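Local coordinates for protein pectinesterase A (Erwinia chrysanthemi, PDB 2NTP) that removes methyl ester groups from pectin by hydrolysis, releasing methanol, as the first step in the maceration and soft-rotting of plant tissue, at residues G172-I177 against S204-A209; Y218-T223 against G263-L268; G242-P247 against S299-Y304; W279-G284 against W293-D298. All coordinates share one frame; numbering follows the deposited sequence.

Contact 1 of 4, residues G172-I177 against S204-A209. With ADA (alpha-D-galactopyranuronic acid), chain C; ADA (alpha-D-galactopyranuronic acid), chain B.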
# COMPACT_ATOMS: atom_id res chain seq x y z
N GLY A 172 5.55 5.91 -3.99
CA GLY A 172 6.38 4.74 -4.22
C GLY A 172 6.87 4.59 -5.64
O GLY A 172 6.69 5.48 -6.48
N THR A 173 7.48 3.44 -5.91
CA THR A 173 8.06 3.16 -7.21
C THR A 173 7.49 1.86 -7.79
O THR A 173 6.53 1.88 -8.58
CB THR A 173 9.60 3.08 -7.11
OG1 THR A 173 9.96 2.20 -6.05
CG2 THR A 173 10.19 4.46 -6.82
N VAL A 174 8.04 0.73 -7.35
CA VAL A 174 7.65 -0.58 -7.89
C VAL A 174 6.57 -1.23 -7.03
O VAL A 174 6.79 -1.49 -5.85
CB VAL A 174 8.89 -1.52 -7.99
CG1 VAL A 174 8.46 -2.98 -8.25
CG2 VAL A 174 9.85 -1.04 -9.08
N ASP A 175 5.41 -1.49 -7.65
CA ASP A 175 4.33 -2.24 -7.01
C ASP A 175 3.93 -1.61 -5.68
O ASP A 175 3.79 -2.31 -4.67
CB ASP A 175 4.74 -3.72 -6.79
CG ASP A 175 5.09 -4.44 -8.10
OD1 ASP A 175 4.89 -3.87 -9.18
OD2 ASP A 175 5.57 -5.60 -8.03
N PHE A 176 3.75 -0.28 -5.66
CA PHE A 176 3.61 0.40 -4.36
C PHE A 176 2.23 0.27 -3.70
O PHE A 176 2.06 0.64 -2.54
CB PHE A 176 4.23 1.81 -4.32
CG PHE A 176 3.52 2.87 -5.14
CD1 PHE A 176 2.44 3.58 -4.61
CD2 PHE A 176 4.00 3.23 -6.40
CE1 PHE A 176 1.81 4.60 -5.34
CE2 PHE A 176 3.39 4.26 -7.14
CZ PHE A 176 2.29 4.94 -6.62
N ILE A 177 1.27 -0.27 -4.44
CA ILE A 177 0.03 -0.79 -3.86
C ILE A 177 -0.09 -2.20 -4.40
O ILE A 177 -0.24 -2.38 -5.61
CB ILE A 177 -1.22 0.02 -4.26
CG1 ILE A 177 -1.08 1.49 -3.85
CG2 ILE A 177 -2.48 -0.61 -3.63
CD1 ILE A 177 -2.12 2.42 -4.49
N SER A 204 10.38 2.85 -14.69
CA SER A 204 10.67 3.29 -13.32
C SER A 204 9.82 2.58 -12.26
O SER A 204 10.28 2.38 -11.14
CB SER A 204 10.51 4.81 -13.19
OG SER A 204 11.66 5.49 -13.68
N GLY A 205 8.58 2.23 -12.60
CA GLY A 205 7.75 1.50 -11.64
C GLY A 205 6.35 1.18 -12.09
O GLY A 205 6.01 1.33 -13.26
N TYR A 206 5.55 0.71 -11.13
CA TYR A 206 4.17 0.27 -11.37
C TYR A 206 3.36 0.67 -10.15
O TYR A 206 3.75 0.36 -9.01
CB TYR A 206 4.09 -1.25 -11.59
CG TYR A 206 5.21 -1.79 -12.45
CD1 TYR A 206 6.42 -2.18 -11.88
CD2 TYR A 206 5.07 -1.88 -13.84
CE1 TYR A 206 7.47 -2.64 -12.66
CE2 TYR A 206 6.13 -2.35 -14.64
CZ TYR A 206 7.32 -2.73 -14.03
OH TYR A 206 8.38 -3.20 -14.78
N LEU A 207 2.24 1.34 -10.36
CA LEU A 207 1.41 1.80 -9.25
C LEU A 207 0.86 0.63 -8.46
O LEU A 207 0.85 0.64 -7.23
CB LEU A 207 0.24 2.66 -9.74
CG LEU A 207 0.48 4.16 -9.93
CD1 LEU A 207 1.52 4.44 -11.00
CD2 LEU A 207 -0.84 4.84 -10.27
N THR A 208 0.39 -0.39 -9.18
CA THR A 208 -0.28 -1.51 -8.53
C THR A 208 0.26 -2.85 -8.98
O THR A 208 0.74 -3.00 -10.10
CB THR A 208 -1.81 -1.48 -8.74
OG1 THR A 208 -2.13 -1.74 -10.12
CG2 THR A 208 -2.40 -0.13 -8.32
N ALA A 209 0.16 -3.83 -8.09
CA ALA A 209 0.45 -5.22 -8.42
C ALA A 209 -0.56 -6.09 -7.68
O ALA A 209 -0.24 -6.67 -6.64
CB ALA A 209 1.89 -5.59 -8.05
C1 ADA C . 10.54 -8.26 -7.08
C2 ADA C . 10.17 -9.74 -7.10
C3 ADA C . 8.70 -9.90 -7.49
C4 ADA C . 7.81 -9.04 -6.58
C5 ADA C . 8.27 -7.58 -6.66
C6 ADA C . 7.47 -6.65 -5.80
O2 ADA C . 11.02 -10.42 -8.03
O3 ADA C . 8.32 -11.28 -7.42
O4 ADA C . 7.96 -9.48 -5.22
O5 ADA C . 9.64 -7.52 -6.25
O6B ADA C . 6.21 -6.70 -5.77
O6A ADA C . 8.12 -5.82 -5.13
C1 ADA B . 14.22 -5.78 -14.48
C2 ADA B . 12.69 -5.89 -14.39
C3 ADA B . 12.07 -4.53 -14.03
C4 ADA B . 12.70 -3.99 -12.75
C5 ADA B . 14.23 -3.95 -12.85
C6 ADA B . 14.84 -3.54 -11.54
O1 ADA B . 14.61 -4.99 -15.61
O2 ADA B . 12.14 -6.37 -15.62
O3 ADA B . 10.65 -4.65 -13.87
O4 ADA B . 12.28 -4.77 -11.62
O5 ADA B . 14.76 -5.23 -13.26
O6B ADA B . 15.18 -4.43 -10.72
O6A ADA B . 14.99 -2.32 -11.30

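Contact 2 of 4, residues Y218-T223 against G263-L268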
# COMPACT_ATOMS: atom_id res chain seq x y z
N TYR A 218 -13.86 -7.94 -6.00
CA TYR A 218 -13.13 -6.67 -6.06
C TYR A 218 -11.72 -6.77 -5.51
O TYR A 218 -11.48 -7.40 -4.48
CB TYR A 218 -13.89 -5.57 -5.31
CG TYR A 218 -15.29 -5.34 -5.84
CD1 TYR A 218 -15.50 -4.63 -7.02
CD2 TYR A 218 -16.40 -5.85 -5.17
CE1 TYR A 218 -16.79 -4.42 -7.52
CE2 TYR A 218 -17.69 -5.64 -5.66
CZ TYR A 218 -17.88 -4.93 -6.83
OH TYR A 218 -19.15 -4.72 -7.32
N GLY A 219 -10.78 -6.14 -6.22
CA GLY A 219 -9.40 -6.05 -5.78
C GLY A 219 -9.08 -4.61 -5.44
O GLY A 219 -9.65 -4.05 -4.50
N LEU A 220 -8.20 -4.00 -6.23
CA LEU A 220 -7.80 -2.61 -6.01
C LEU A 220 -8.66 -1.70 -6.86
O LEU A 220 -8.67 -1.80 -8.09
CB LEU A 220 -6.31 -2.42 -6.34
CG LEU A 220 -5.36 -3.48 -5.78
CD1 LEU A 220 -3.94 -3.25 -6.28
CD2 LEU A 220 -5.39 -3.51 -4.25
N VAL A 221 -9.40 -0.81 -6.19
CA VAL A 221 -10.34 0.09 -6.87
C VAL A 221 -9.97 1.52 -6.50
O VAL A 221 -10.01 1.90 -5.33
CB VAL A 221 -11.81 -0.24 -6.51
CG1 VAL A 221 -12.78 0.68 -7.28
CG2 VAL A 221 -12.13 -1.71 -6.81
N ILE A 222 -9.60 2.30 -7.51
CA ILE A 222 -9.12 3.67 -7.30
C ILE A 222 -10.11 4.66 -7.92
O ILE A 222 -10.35 4.62 -9.13
CB ILE A 222 -7.69 3.88 -7.87
CG1 ILE A 222 -6.67 3.02 -7.13
CG2 ILE A 222 -7.26 5.35 -7.78
CD1 ILE A 222 -6.32 1.72 -7.82
N THR A 223 -10.70 5.52 -7.09
CA THR A 223 -11.76 6.42 -7.55
C THR A 223 -11.46 7.88 -7.22
O THR A 223 -10.94 8.19 -6.15
CB THR A 223 -13.16 6.05 -6.94
OG1 THR A 223 -13.14 6.24 -5.52
CG2 THR A 223 -13.54 4.61 -7.25
N GLY A 263 -5.18 -10.67 -10.80
CA GLY A 263 -5.44 -9.43 -10.08
C GLY A 263 -6.37 -8.46 -10.77
O GLY A 263 -6.47 -8.45 -12.00
N GLN A 264 -7.06 -7.66 -9.96
CA GLN A 264 -7.91 -6.59 -10.45
C GLN A 264 -7.41 -5.23 -9.99
O GLN A 264 -7.17 -5.03 -8.80
CB GLN A 264 -9.36 -6.78 -9.99
CG GLN A 264 -10.31 -5.66 -10.43
CD GLN A 264 -11.64 -5.70 -9.71
OE1 GLN A 264 -11.79 -5.13 -8.62
NE2 GLN A 264 -12.62 -6.37 -10.31
N THR A 265 -7.23 -4.32 -10.95
CA THR A 265 -7.06 -2.90 -10.65
C THR A 265 -8.00 -2.14 -11.56
O THR A 265 -7.94 -2.29 -12.79
CB THR A 265 -5.62 -2.40 -10.88
OG1 THR A 265 -4.72 -3.11 -10.03
CG2 THR A 265 -5.52 -0.92 -10.58
N VAL A 266 -8.88 -1.34 -10.96
CA VAL A 266 -9.81 -0.50 -11.72
C VAL A 266 -9.64 0.96 -11.30
O VAL A 266 -9.68 1.27 -10.10
CB VAL A 266 -11.27 -0.96 -11.53
CG1 VAL A 266 -12.21 -0.09 -12.37
CG2 VAL A 266 -11.43 -2.43 -11.92
N PHE A 267 -9.44 1.82 -12.29
CA PHE A 267 -9.38 3.27 -12.09
C PHE A 267 -10.67 3.89 -12.60
O PHE A 267 -11.05 3.66 -13.74
CB PHE A 267 -8.20 3.89 -12.84
CG PHE A 267 -6.86 3.54 -12.28
CD1 PHE A 267 -6.17 2.41 -12.72
CD2 PHE A 267 -6.26 4.35 -11.31
CE1 PHE A 267 -4.92 2.09 -12.20
CE2 PHE A 267 -5.01 4.03 -10.78
CZ PHE A 267 -4.34 2.90 -11.23
N LEU A 268 -11.32 4.68 -11.75
CA LEU A 268 -12.51 5.43 -12.17
C LEU A 268 -12.37 6.91 -11.87
O LEU A 268 -11.98 7.29 -10.76
CB LEU A 268 -13.78 4.88 -11.51
CG LEU A 268 -14.09 3.39 -11.69
CD1 LEU A 268 -13.69 2.64 -10.43
CD2 LEU A 268 -15.56 3.19 -11.99

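Contact 3 of 4, residues G242-P247 against S299-Y304. With ADA (alpha-D-galactopyranuronic acid), chain D; ADA (alpha-D-galactopyranuronic acid), chain E; ADA (alpha-D-galactopyranuronic acid), chain F.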
# COMPACT_ATOMS: atom_id res chain seq x y z
N GLY A 242 -0.39 -0.90 -13.59
CA GLY A 242 -0.42 -2.16 -12.86
C GLY A 242 0.25 -3.27 -13.65
O GLY A 242 0.37 -3.19 -14.87
N ARG A 243 0.70 -4.29 -12.93
CA ARG A 243 1.15 -5.55 -13.51
C ARG A 243 0.62 -6.69 -12.63
O ARG A 243 0.38 -6.49 -11.44
CB ARG A 243 2.67 -5.59 -13.69
CG ARG A 243 3.48 -5.40 -12.41
CD ARG A 243 4.98 -5.47 -12.70
NE ARG A 243 5.76 -5.46 -11.46
CZ ARG A 243 7.04 -5.83 -11.37
NH1 ARG A 243 7.71 -6.23 -12.44
NH2 ARG A 243 7.65 -5.79 -10.19
N PRO A 244 0.41 -7.89 -13.20
CA PRO A 244 -0.29 -8.93 -12.44
C PRO A 244 0.63 -9.73 -11.53
O PRO A 244 1.46 -10.50 -12.00
CB PRO A 244 -0.88 -9.84 -13.54
CG PRO A 244 -0.35 -9.32 -14.86
CD PRO A 244 0.74 -8.34 -14.56
N TRP A 245 0.46 -9.55 -10.21
CA TRP A 245 1.25 -10.31 -9.25
C TRP A 245 0.61 -11.65 -8.94
O TRP A 245 -0.51 -11.72 -8.43
CB TRP A 245 1.47 -9.51 -7.96
CG TRP A 245 2.36 -10.20 -6.97
CD1 TRP A 245 3.48 -10.94 -7.25
CD2 TRP A 245 2.22 -10.21 -5.55
NE1 TRP A 245 4.03 -11.42 -6.09
CE2 TRP A 245 3.28 -10.99 -5.03
CE3 TRP A 245 1.29 -9.64 -4.66
CZ2 TRP A 245 3.45 -11.20 -3.65
CZ3 TRP A 245 1.45 -9.86 -3.29
CH2 TRP A 245 2.53 -10.64 -2.80
N HIS A 246 1.33 -12.72 -9.29
CA HIS A 246 0.92 -14.07 -8.95
C HIS A 246 1.89 -14.58 -7.89
O HIS A 246 2.95 -15.10 -8.23
CB HIS A 246 0.95 -14.96 -10.20
CG HIS A 246 -0.10 -14.61 -11.21
ND1 HIS A 246 -1.13 -15.47 -11.55
CD2 HIS A 246 -0.30 -13.49 -11.95
CE1 HIS A 246 -1.90 -14.90 -12.46
NE2 HIS A 246 -1.42 -13.70 -12.72
N PRO A 247 1.54 -14.41 -6.59
CA PRO A 247 2.51 -14.65 -5.52
C PRO A 247 2.99 -16.09 -5.48
O PRO A 247 2.22 -17.01 -5.76
CB PRO A 247 1.70 -14.33 -4.25
CG PRO A 247 0.60 -13.47 -4.69
CD PRO A 247 0.24 -13.99 -6.06
N SER A 299 -5.57 -10.20 -17.34
CA SER A 299 -5.84 -9.74 -15.98
C SER A 299 -7.02 -8.77 -15.97
O SER A 299 -7.47 -8.32 -17.02
CB SER A 299 -4.58 -9.08 -15.40
OG SER A 299 -3.46 -9.94 -15.55
N ARG A 300 -7.51 -8.44 -14.77
CA ARG A 300 -8.70 -7.60 -14.64
C ARG A 300 -8.31 -6.13 -14.47
O ARG A 300 -8.45 -5.54 -13.40
CB ARG A 300 -9.60 -8.09 -13.49
CG ARG A 300 -10.19 -9.48 -13.73
CD ARG A 300 -10.99 -9.96 -12.54
NE ARG A 300 -10.14 -10.43 -11.44
CZ ARG A 300 -10.59 -10.79 -10.24
NH1 ARG A 300 -11.89 -10.73 -9.97
NH2 ARG A 300 -9.75 -11.21 -9.31
N PHE A 301 -7.80 -5.57 -15.56
CA PHE A 301 -7.25 -4.21 -15.59
C PHE A 301 -8.15 -3.30 -16.41
O PHE A 301 -8.27 -3.47 -17.63
CB PHE A 301 -5.85 -4.23 -16.22
CG PHE A 301 -4.78 -4.89 -15.38
CD1 PHE A 301 -4.97 -5.18 -14.03
CD2 PHE A 301 -3.54 -5.19 -15.96
CE1 PHE A 301 -3.95 -5.78 -13.28
CE2 PHE A 301 -2.52 -5.78 -15.21
CZ PHE A 301 -2.72 -6.07 -13.87
N PHE A 302 -8.79 -2.33 -15.75
CA PHE A 302 -9.77 -1.46 -16.43
C PHE A 302 -9.69 -0.00 -15.99
O PHE A 302 -9.23 0.30 -14.89
CB PHE A 302 -11.20 -1.95 -16.19
CG PHE A 302 -11.44 -3.37 -16.64
CD1 PHE A 302 -11.69 -3.66 -17.98
CD2 PHE A 302 -11.42 -4.41 -15.72
CE1 PHE A 302 -11.92 -4.97 -18.39
CE2 PHE A 302 -11.65 -5.73 -16.12
CZ PHE A 302 -11.89 -6.00 -17.46
N GLU A 303 -10.16 0.88 -16.87
CA GLU A 303 -10.31 2.29 -16.57
C GLU A 303 -11.72 2.77 -16.91
O GLU A 303 -12.41 2.17 -17.74
CB GLU A 303 -9.31 3.13 -17.36
CG GLU A 303 -7.88 3.02 -16.89
CD GLU A 303 -6.92 3.67 -17.86
OE1 GLU A 303 -6.45 2.97 -18.77
OE2 GLU A 303 -6.67 4.88 -17.72
N TYR A 304 -12.12 3.86 -16.28
CA TYR A 304 -13.36 4.53 -16.60
C TYR A 304 -13.15 6.03 -16.47
O TYR A 304 -12.85 6.52 -15.38
CB TYR A 304 -14.49 4.05 -15.69
CG TYR A 304 -15.83 4.72 -15.97
CD1 TYR A 304 -16.59 4.36 -17.08
CD2 TYR A 304 -16.32 5.71 -15.12
CE1 TYR A 304 -17.82 4.97 -17.34
CE2 TYR A 304 -17.55 6.32 -15.36
CZ TYR A 304 -18.29 5.95 -16.48
OH TYR A 304 -19.50 6.56 -16.72
C1 ADA D . 6.80 -9.89 -4.48
C2 ADA D . 7.10 -9.79 -2.98
C3 ADA D . 8.18 -10.80 -2.60
C4 ADA D . 7.77 -12.21 -3.03
C5 ADA D . 7.48 -12.22 -4.53
C6 ADA D . 7.02 -13.59 -4.96
O2 ADA D . 7.54 -8.47 -2.63
O3 ADA D . 8.46 -10.74 -1.19
O4 ADA D . 6.60 -12.63 -2.32
O5 ADA D . 6.48 -11.24 -4.86
O6B ADA D . 5.90 -13.70 -5.51
O6A ADA D . 7.79 -14.56 -4.76
C1 ADA E . 11.23 -5.02 -10.65
C2 ADA E . 11.70 -4.93 -9.20
C3 ADA E . 12.47 -6.19 -8.80
C4 ADA E . 11.72 -7.46 -9.21
C5 ADA E . 11.27 -7.41 -10.66
C6 ADA E . 10.44 -8.62 -10.99
O2 ADA E . 12.54 -3.79 -9.04
O3 ADA E . 12.72 -6.19 -7.39
O4 ADA E . 10.57 -7.65 -8.39
O5 ADA E . 10.49 -6.22 -10.87
O6B ADA E . 9.37 -8.46 -11.62
O6A ADA E . 10.84 -9.75 -10.62
C1 ADA F . 6.63 -13.82 -1.51
C2 ADA F . 5.24 -14.41 -1.31
C3 ADA F . 4.37 -13.49 -0.46
C4 ADA F . 5.08 -13.10 0.85
C5 ADA F . 6.46 -12.53 0.53
C6 ADA F . 7.23 -12.18 1.78
O2 ADA F . 4.64 -14.61 -2.59
O3 ADA F . 3.09 -14.09 -0.19
O4 ADA F . 5.25 -14.25 1.69
O5 ADA F . 7.21 -13.49 -0.24
O6B ADA F . 6.64 -11.57 2.70
O6A ADA F . 8.43 -12.52 1.84
O HOH W 1 -3.02 -12.38 -14.54

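Contact 4 of 4, residues W279-G284 against W293-D298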
# COMPACT_ATOMS: atom_id res chain seq x y z
N TRP A 279 -0.66 -0.44 -18.98
CA TRP A 279 -0.49 -1.62 -18.13
C TRP A 279 0.76 -2.40 -18.54
O TRP A 279 1.37 -2.12 -19.58
CB TRP A 279 -1.73 -2.53 -18.24
CG TRP A 279 -3.03 -1.85 -17.91
CD1 TRP A 279 -3.94 -1.35 -18.80
CD2 TRP A 279 -3.56 -1.60 -16.61
NE1 TRP A 279 -5.01 -0.81 -18.13
CE2 TRP A 279 -4.81 -0.94 -16.78
CE3 TRP A 279 -3.12 -1.86 -15.30
CZ2 TRP A 279 -5.61 -0.55 -15.70
CZ3 TRP A 279 -3.91 -1.48 -14.23
CH2 TRP A 279 -5.15 -0.82 -14.43
N ASP A 280 1.15 -3.39 -17.73
CA ASP A 280 2.33 -4.19 -18.06
C ASP A 280 2.19 -5.65 -17.62
O ASP A 280 1.24 -6.00 -16.91
CB ASP A 280 3.60 -3.58 -17.44
CG ASP A 280 4.82 -3.69 -18.35
OD1 ASP A 280 4.96 -4.70 -19.08
OD2 ASP A 280 5.65 -2.77 -18.33
N LYS A 281 3.13 -6.48 -18.07
CA LYS A 281 3.22 -7.88 -17.67
C LYS A 281 4.13 -8.05 -16.46
O LYS A 281 4.84 -7.13 -16.05
CB LYS A 281 3.73 -8.73 -18.85
CG LYS A 281 5.12 -8.36 -19.35
CD LYS A 281 5.50 -9.13 -20.61
CE LYS A 281 6.93 -8.82 -21.01
NZ LYS A 281 7.24 -9.27 -22.40
N MET A 282 4.11 -9.25 -15.88
CA MET A 282 4.96 -9.58 -14.75
C MET A 282 5.31 -11.06 -14.79
O MET A 282 4.49 -11.88 -15.20
CB MET A 282 4.26 -9.25 -13.43
CG MET A 282 5.16 -9.30 -12.21
SD MET A 282 4.28 -8.84 -10.71
CE MET A 282 5.61 -8.92 -9.51
N SER A 283 6.52 -11.39 -14.35
CA SER A 283 7.01 -12.77 -14.40
C SER A 283 7.03 -13.42 -13.02
O SER A 283 7.17 -12.75 -11.99
CB SER A 283 8.40 -12.83 -15.02
OG SER A 283 9.38 -12.36 -14.11
N GLY A 284 6.92 -14.74 -13.02
CA GLY A 284 7.07 -15.55 -11.83
C GLY A 284 7.71 -16.87 -12.22
O GLY A 284 8.17 -17.03 -13.35
N TRP A 293 5.30 -15.83 -17.70
CA TRP A 293 4.84 -14.45 -17.82
C TRP A 293 3.34 -14.36 -17.71
O TRP A 293 2.60 -15.13 -18.34
CB TRP A 293 5.32 -13.82 -19.13
CG TRP A 293 6.79 -13.52 -19.13
CD1 TRP A 293 7.79 -14.33 -19.59
CD2 TRP A 293 7.43 -12.35 -18.60
NE1 TRP A 293 9.02 -13.73 -19.40
CE2 TRP A 293 8.83 -12.51 -18.80
CE3 TRP A 293 6.97 -11.18 -17.99
CZ2 TRP A 293 9.76 -11.55 -18.40
CZ3 TRP A 293 7.91 -10.21 -17.60
CH2 TRP A 293 9.28 -10.40 -17.81
N PHE A 294 2.89 -13.41 -16.90
CA PHE A 294 1.47 -13.12 -16.74
C PHE A 294 1.17 -11.78 -17.40
O PHE A 294 1.82 -10.78 -17.10
CB PHE A 294 1.10 -13.12 -15.27
CG PHE A 294 1.43 -14.40 -14.57
CD1 PHE A 294 0.63 -15.53 -14.73
CD2 PHE A 294 2.56 -14.49 -13.75
CE1 PHE A 294 0.94 -16.73 -14.07
CE2 PHE A 294 2.88 -15.67 -13.10
CZ PHE A 294 2.07 -16.80 -13.26
N ASN A 295 0.20 -11.79 -18.31
CA ASN A 295 -0.04 -10.64 -19.19
C ASN A 295 -1.23 -9.78 -18.75
O ASN A 295 -2.21 -10.30 -18.22
CB ASN A 295 -0.23 -11.13 -20.63
CG ASN A 295 0.99 -11.85 -21.17
OD1 ASN A 295 2.14 -11.42 -20.97
ND2 ASN A 295 0.76 -12.96 -21.86
N PRO A 296 -1.14 -8.46 -18.99
CA PRO A 296 -2.21 -7.56 -18.56
C PRO A 296 -3.56 -7.86 -19.24
O PRO A 296 -4.61 -7.67 -18.62
CB PRO A 296 -1.69 -6.17 -18.95
CG PRO A 296 -0.68 -6.42 -20.03
CD PRO A 296 -0.04 -7.72 -19.65
N GLU A 297 -3.52 -8.33 -20.49
CA GLU A 297 -4.75 -8.63 -21.22
C GLU A 297 -5.52 -9.82 -20.62
O GLU A 297 -6.73 -9.96 -20.84
CB GLU A 297 -4.47 -8.84 -22.72
CG GLU A 297 -3.56 -10.03 -23.04
CD GLU A 297 -2.10 -9.65 -23.20
OE1 GLU A 297 -1.64 -8.65 -22.60
OE2 GLU A 297 -1.39 -10.37 -23.94
N ASP A 298 -4.81 -10.65 -19.86
CA ASP A 298 -5.41 -11.79 -19.17
C ASP A 298 -5.82 -11.45 -17.74
O ASP A 298 -6.34 -12.30 -17.01
CB ASP A 298 -4.45 -12.97 -19.16
CG ASP A 298 -4.09 -13.45 -20.56
OD1 ASP A 298 -4.98 -13.46 -21.44
OD2 ASP A 298 -2.92 -13.83 -20.77

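Contact 1 of 4, residues G172-I177 against S204-A209
Segments 172-177 and 204-209 run in the same direction and turn a corner together, at Asp175 to Ile177 and at Leu207, and they are still paired beyond it, where Ala209 N donates to Ile177 O over 2.9 Å. Before the corner Tyr206 N donates to Thr173 O at 3.0 Å. At the bend Asp175 N and Phe176 N converge on Tyr206 O, each in a weak bond, and Ile177 N reaches Leu207 O. The Phe176 ring is held between two backbones: Leu207 O stands over the centre of one face, 4.0 Å above its plane, and Gly172 N over the opposite face. A chi1 of 70° folds this ring over Gly172 and puts Phe176 CZ 3.9 Å from Leu207 CG. Asp175, the nucleophile, lies alongside Tyr206 and points the same way, with carboxylate and ring planes 48° apart. Asp175 OD1 is 3.5 Å from Tyr206 CD1 and forms a salt bridge with Arg243, while Ala209 CB packs 3.4 Å from Asp175 CG. Asp175 OD2 comes within 2.6 Å of O6B of the chain C galacturonate. Tyr206 OH and O3 of the chain B sugar are hydrogen-bonded at 2.8 Å, and this O3 lies in the ring plane at its edge. Arg243 thus holds one carboxylate oxygen, flanked by Tyr206 and Ala209, which probably limits the rotation of the carboxylate and leaves OD2 facing the sugar chain.

Contact 2 of 4, residues Y218-T223 against G263-L268
Ile222 and Phe267 lie side by side and point the same way, with Ile222 CD1 over the face of the ring, 4.3 Å from its centroid and 22° off the normal. The root of the isoleucine also touches, as Ile222 CB is 3.8 Å from Phe267 CD2. On the same face of the sheet Leu220 slants across Thr265, whose OG1 has its hydrogen-bond partner in Thr208. On the other face Leu268 CD1 rests against both Thr223 CG2 (3.7 Å) and Val221 CG1 (3.8 Å). With CG trans to the backbone N (chi1 178°), the extended Gln264 carries its amide alongside Tyr218 to the Gly219 N-H. There Gly219 N donates to Gln264 OE1 at 2.8 Å, from 54° out of the carbonyl plane and therefore not along a lone pair. Four backbone bonds, among them Ile222 N to Val266 O at 2.8 Å, join strands whose axes are 4.8 Å apart and which stand in strict register, Val221 on Val266 and Ile222 on Phe267. Leu220 and Phe267 reach strand 205-210 across the interior, whereas Val266 and Leu268 meet Tyr328 outside. Such in-register stacking of successive coils is typical of the right-handed parallel beta-helix, the fold of pectinesterases.

Contact 3 of 4, residues G242-P247 against S299-Y304
The Phe301 ring meets segment 242-247 with its edge: Pro244 N lies in the ring plane, and Phe301 CZ is 3.6 Å from Arg243 C. Over the centre of one face sits Ser299 CB from its own segment, 3.7 Å above the plane, and Trp279 also stacks with this ring. Phe301 belongs to strand 300-304, the last strand of one sheet of the parallel beta-helix, and points from there at the loop that carries substrate-binding residues after strand 239-242. Pro244 receives it, the two side chains crossing at about a right angle, and its CG also touches Ser299 OG at 3.2 Å. The two side chains flanking Pro244 in sequence serve the sugar chain instead. Trp245 has Pro247 CG over the centre of one face, 3.5 Å above the plane, and C6 of the chain D galacturonate in plane at its edge. Trp245 points its CB away from segment 299-304, and with CG trans to the backbone N (chi1 -176°) its NE1 donates to O6B of that sugar at 3.0 Å; its bond to the ring oxygen O5 is weak. Arg243 is extended from CG to NE, and its NH2 donates to O5 of the chain E sugar at 3.0 Å. NH1 shares that acceptor and adds a weak bond to O6B, while NE is taken up by the nucleophile. On the Ser299 side of the loop His246 NE2 is 2.8 Å from a water in its ring plane, and the same water lies 2.7 Å from Ser299 OG, which is also hydrogen-bonded to Asn295 O.

Contact 4 of 4, residues W279-G284 against W293-D298
Phe294 N donates to Met282 O over 2.8 Å, nearly straight at 169°, and Met282 N answers with a bond of 3.0 Å to Phe294 O. This mutual pair fixes the register, and the next residues, Ser283 and Trp293, form a non-hydrogen-bonded pair. There the side chains take over: Ser283 CB lies 3.5 Å from the centroid of the six-membered ring of Trp293, almost on its normal. The opposite face is covered by Lys281, whose CE lies above it, offset toward the rim. Its ammonium makes a cation-pi contact, Lys281 NZ standing 4.8 Å from the same centroid and only 9° off the normal. A chi1 of 61° followed by an extended chain lays the lysine across the indole, so that CG and CD touch it as well as CE. The two strands are the arms of a beta hairpin, 282-285 and 291-294, at the surface of the protein. While Ser283 and Trp293 share one face of this hairpin, Met282 on the other turns to Asp175, Arg243 and Trp245 in the glycan pocket, and Phe294 stacks on His246. Toward the base the pairing gives way to packing, with Pro296 CD 3.5 Å from Asp280 O and Pro296 CB 3.7 Å from Trp279 CB. Pro296 begins a short 3-10 turn, in which Asp298 N donates to Asn295 O at 3.1 Å. In the other segment Asp280 OD1 accepts from Lys281 N at 2.7 Å through its anti lone pair, and Asp280 OD2 is held by Tyr277 OH.

How the contacts relate
Contacts 1, 2 and 3 are buried, whereas contact 4 lies at the surface. Contact 2 is the most regular, a run of backbone bonds within one sheet; contact 3 continues that sheet, since strands 264-268 and 300-304 are neighbours, yet its own two segments meet through side-chain packing and a water. Contacts 1 and 3 converge on the active site, joined by the carboxylate-guanidinium pair. Contact 1 also reaches contact 2 by packing of Leu207 CD2 against Phe267 CZ. Contact 4 differs in its antiparallel pairing and in its lysine-tryptophan cation-pi contact, but Met282 CE approaches Asp175 OD2 and Trp279 packs against Phe267.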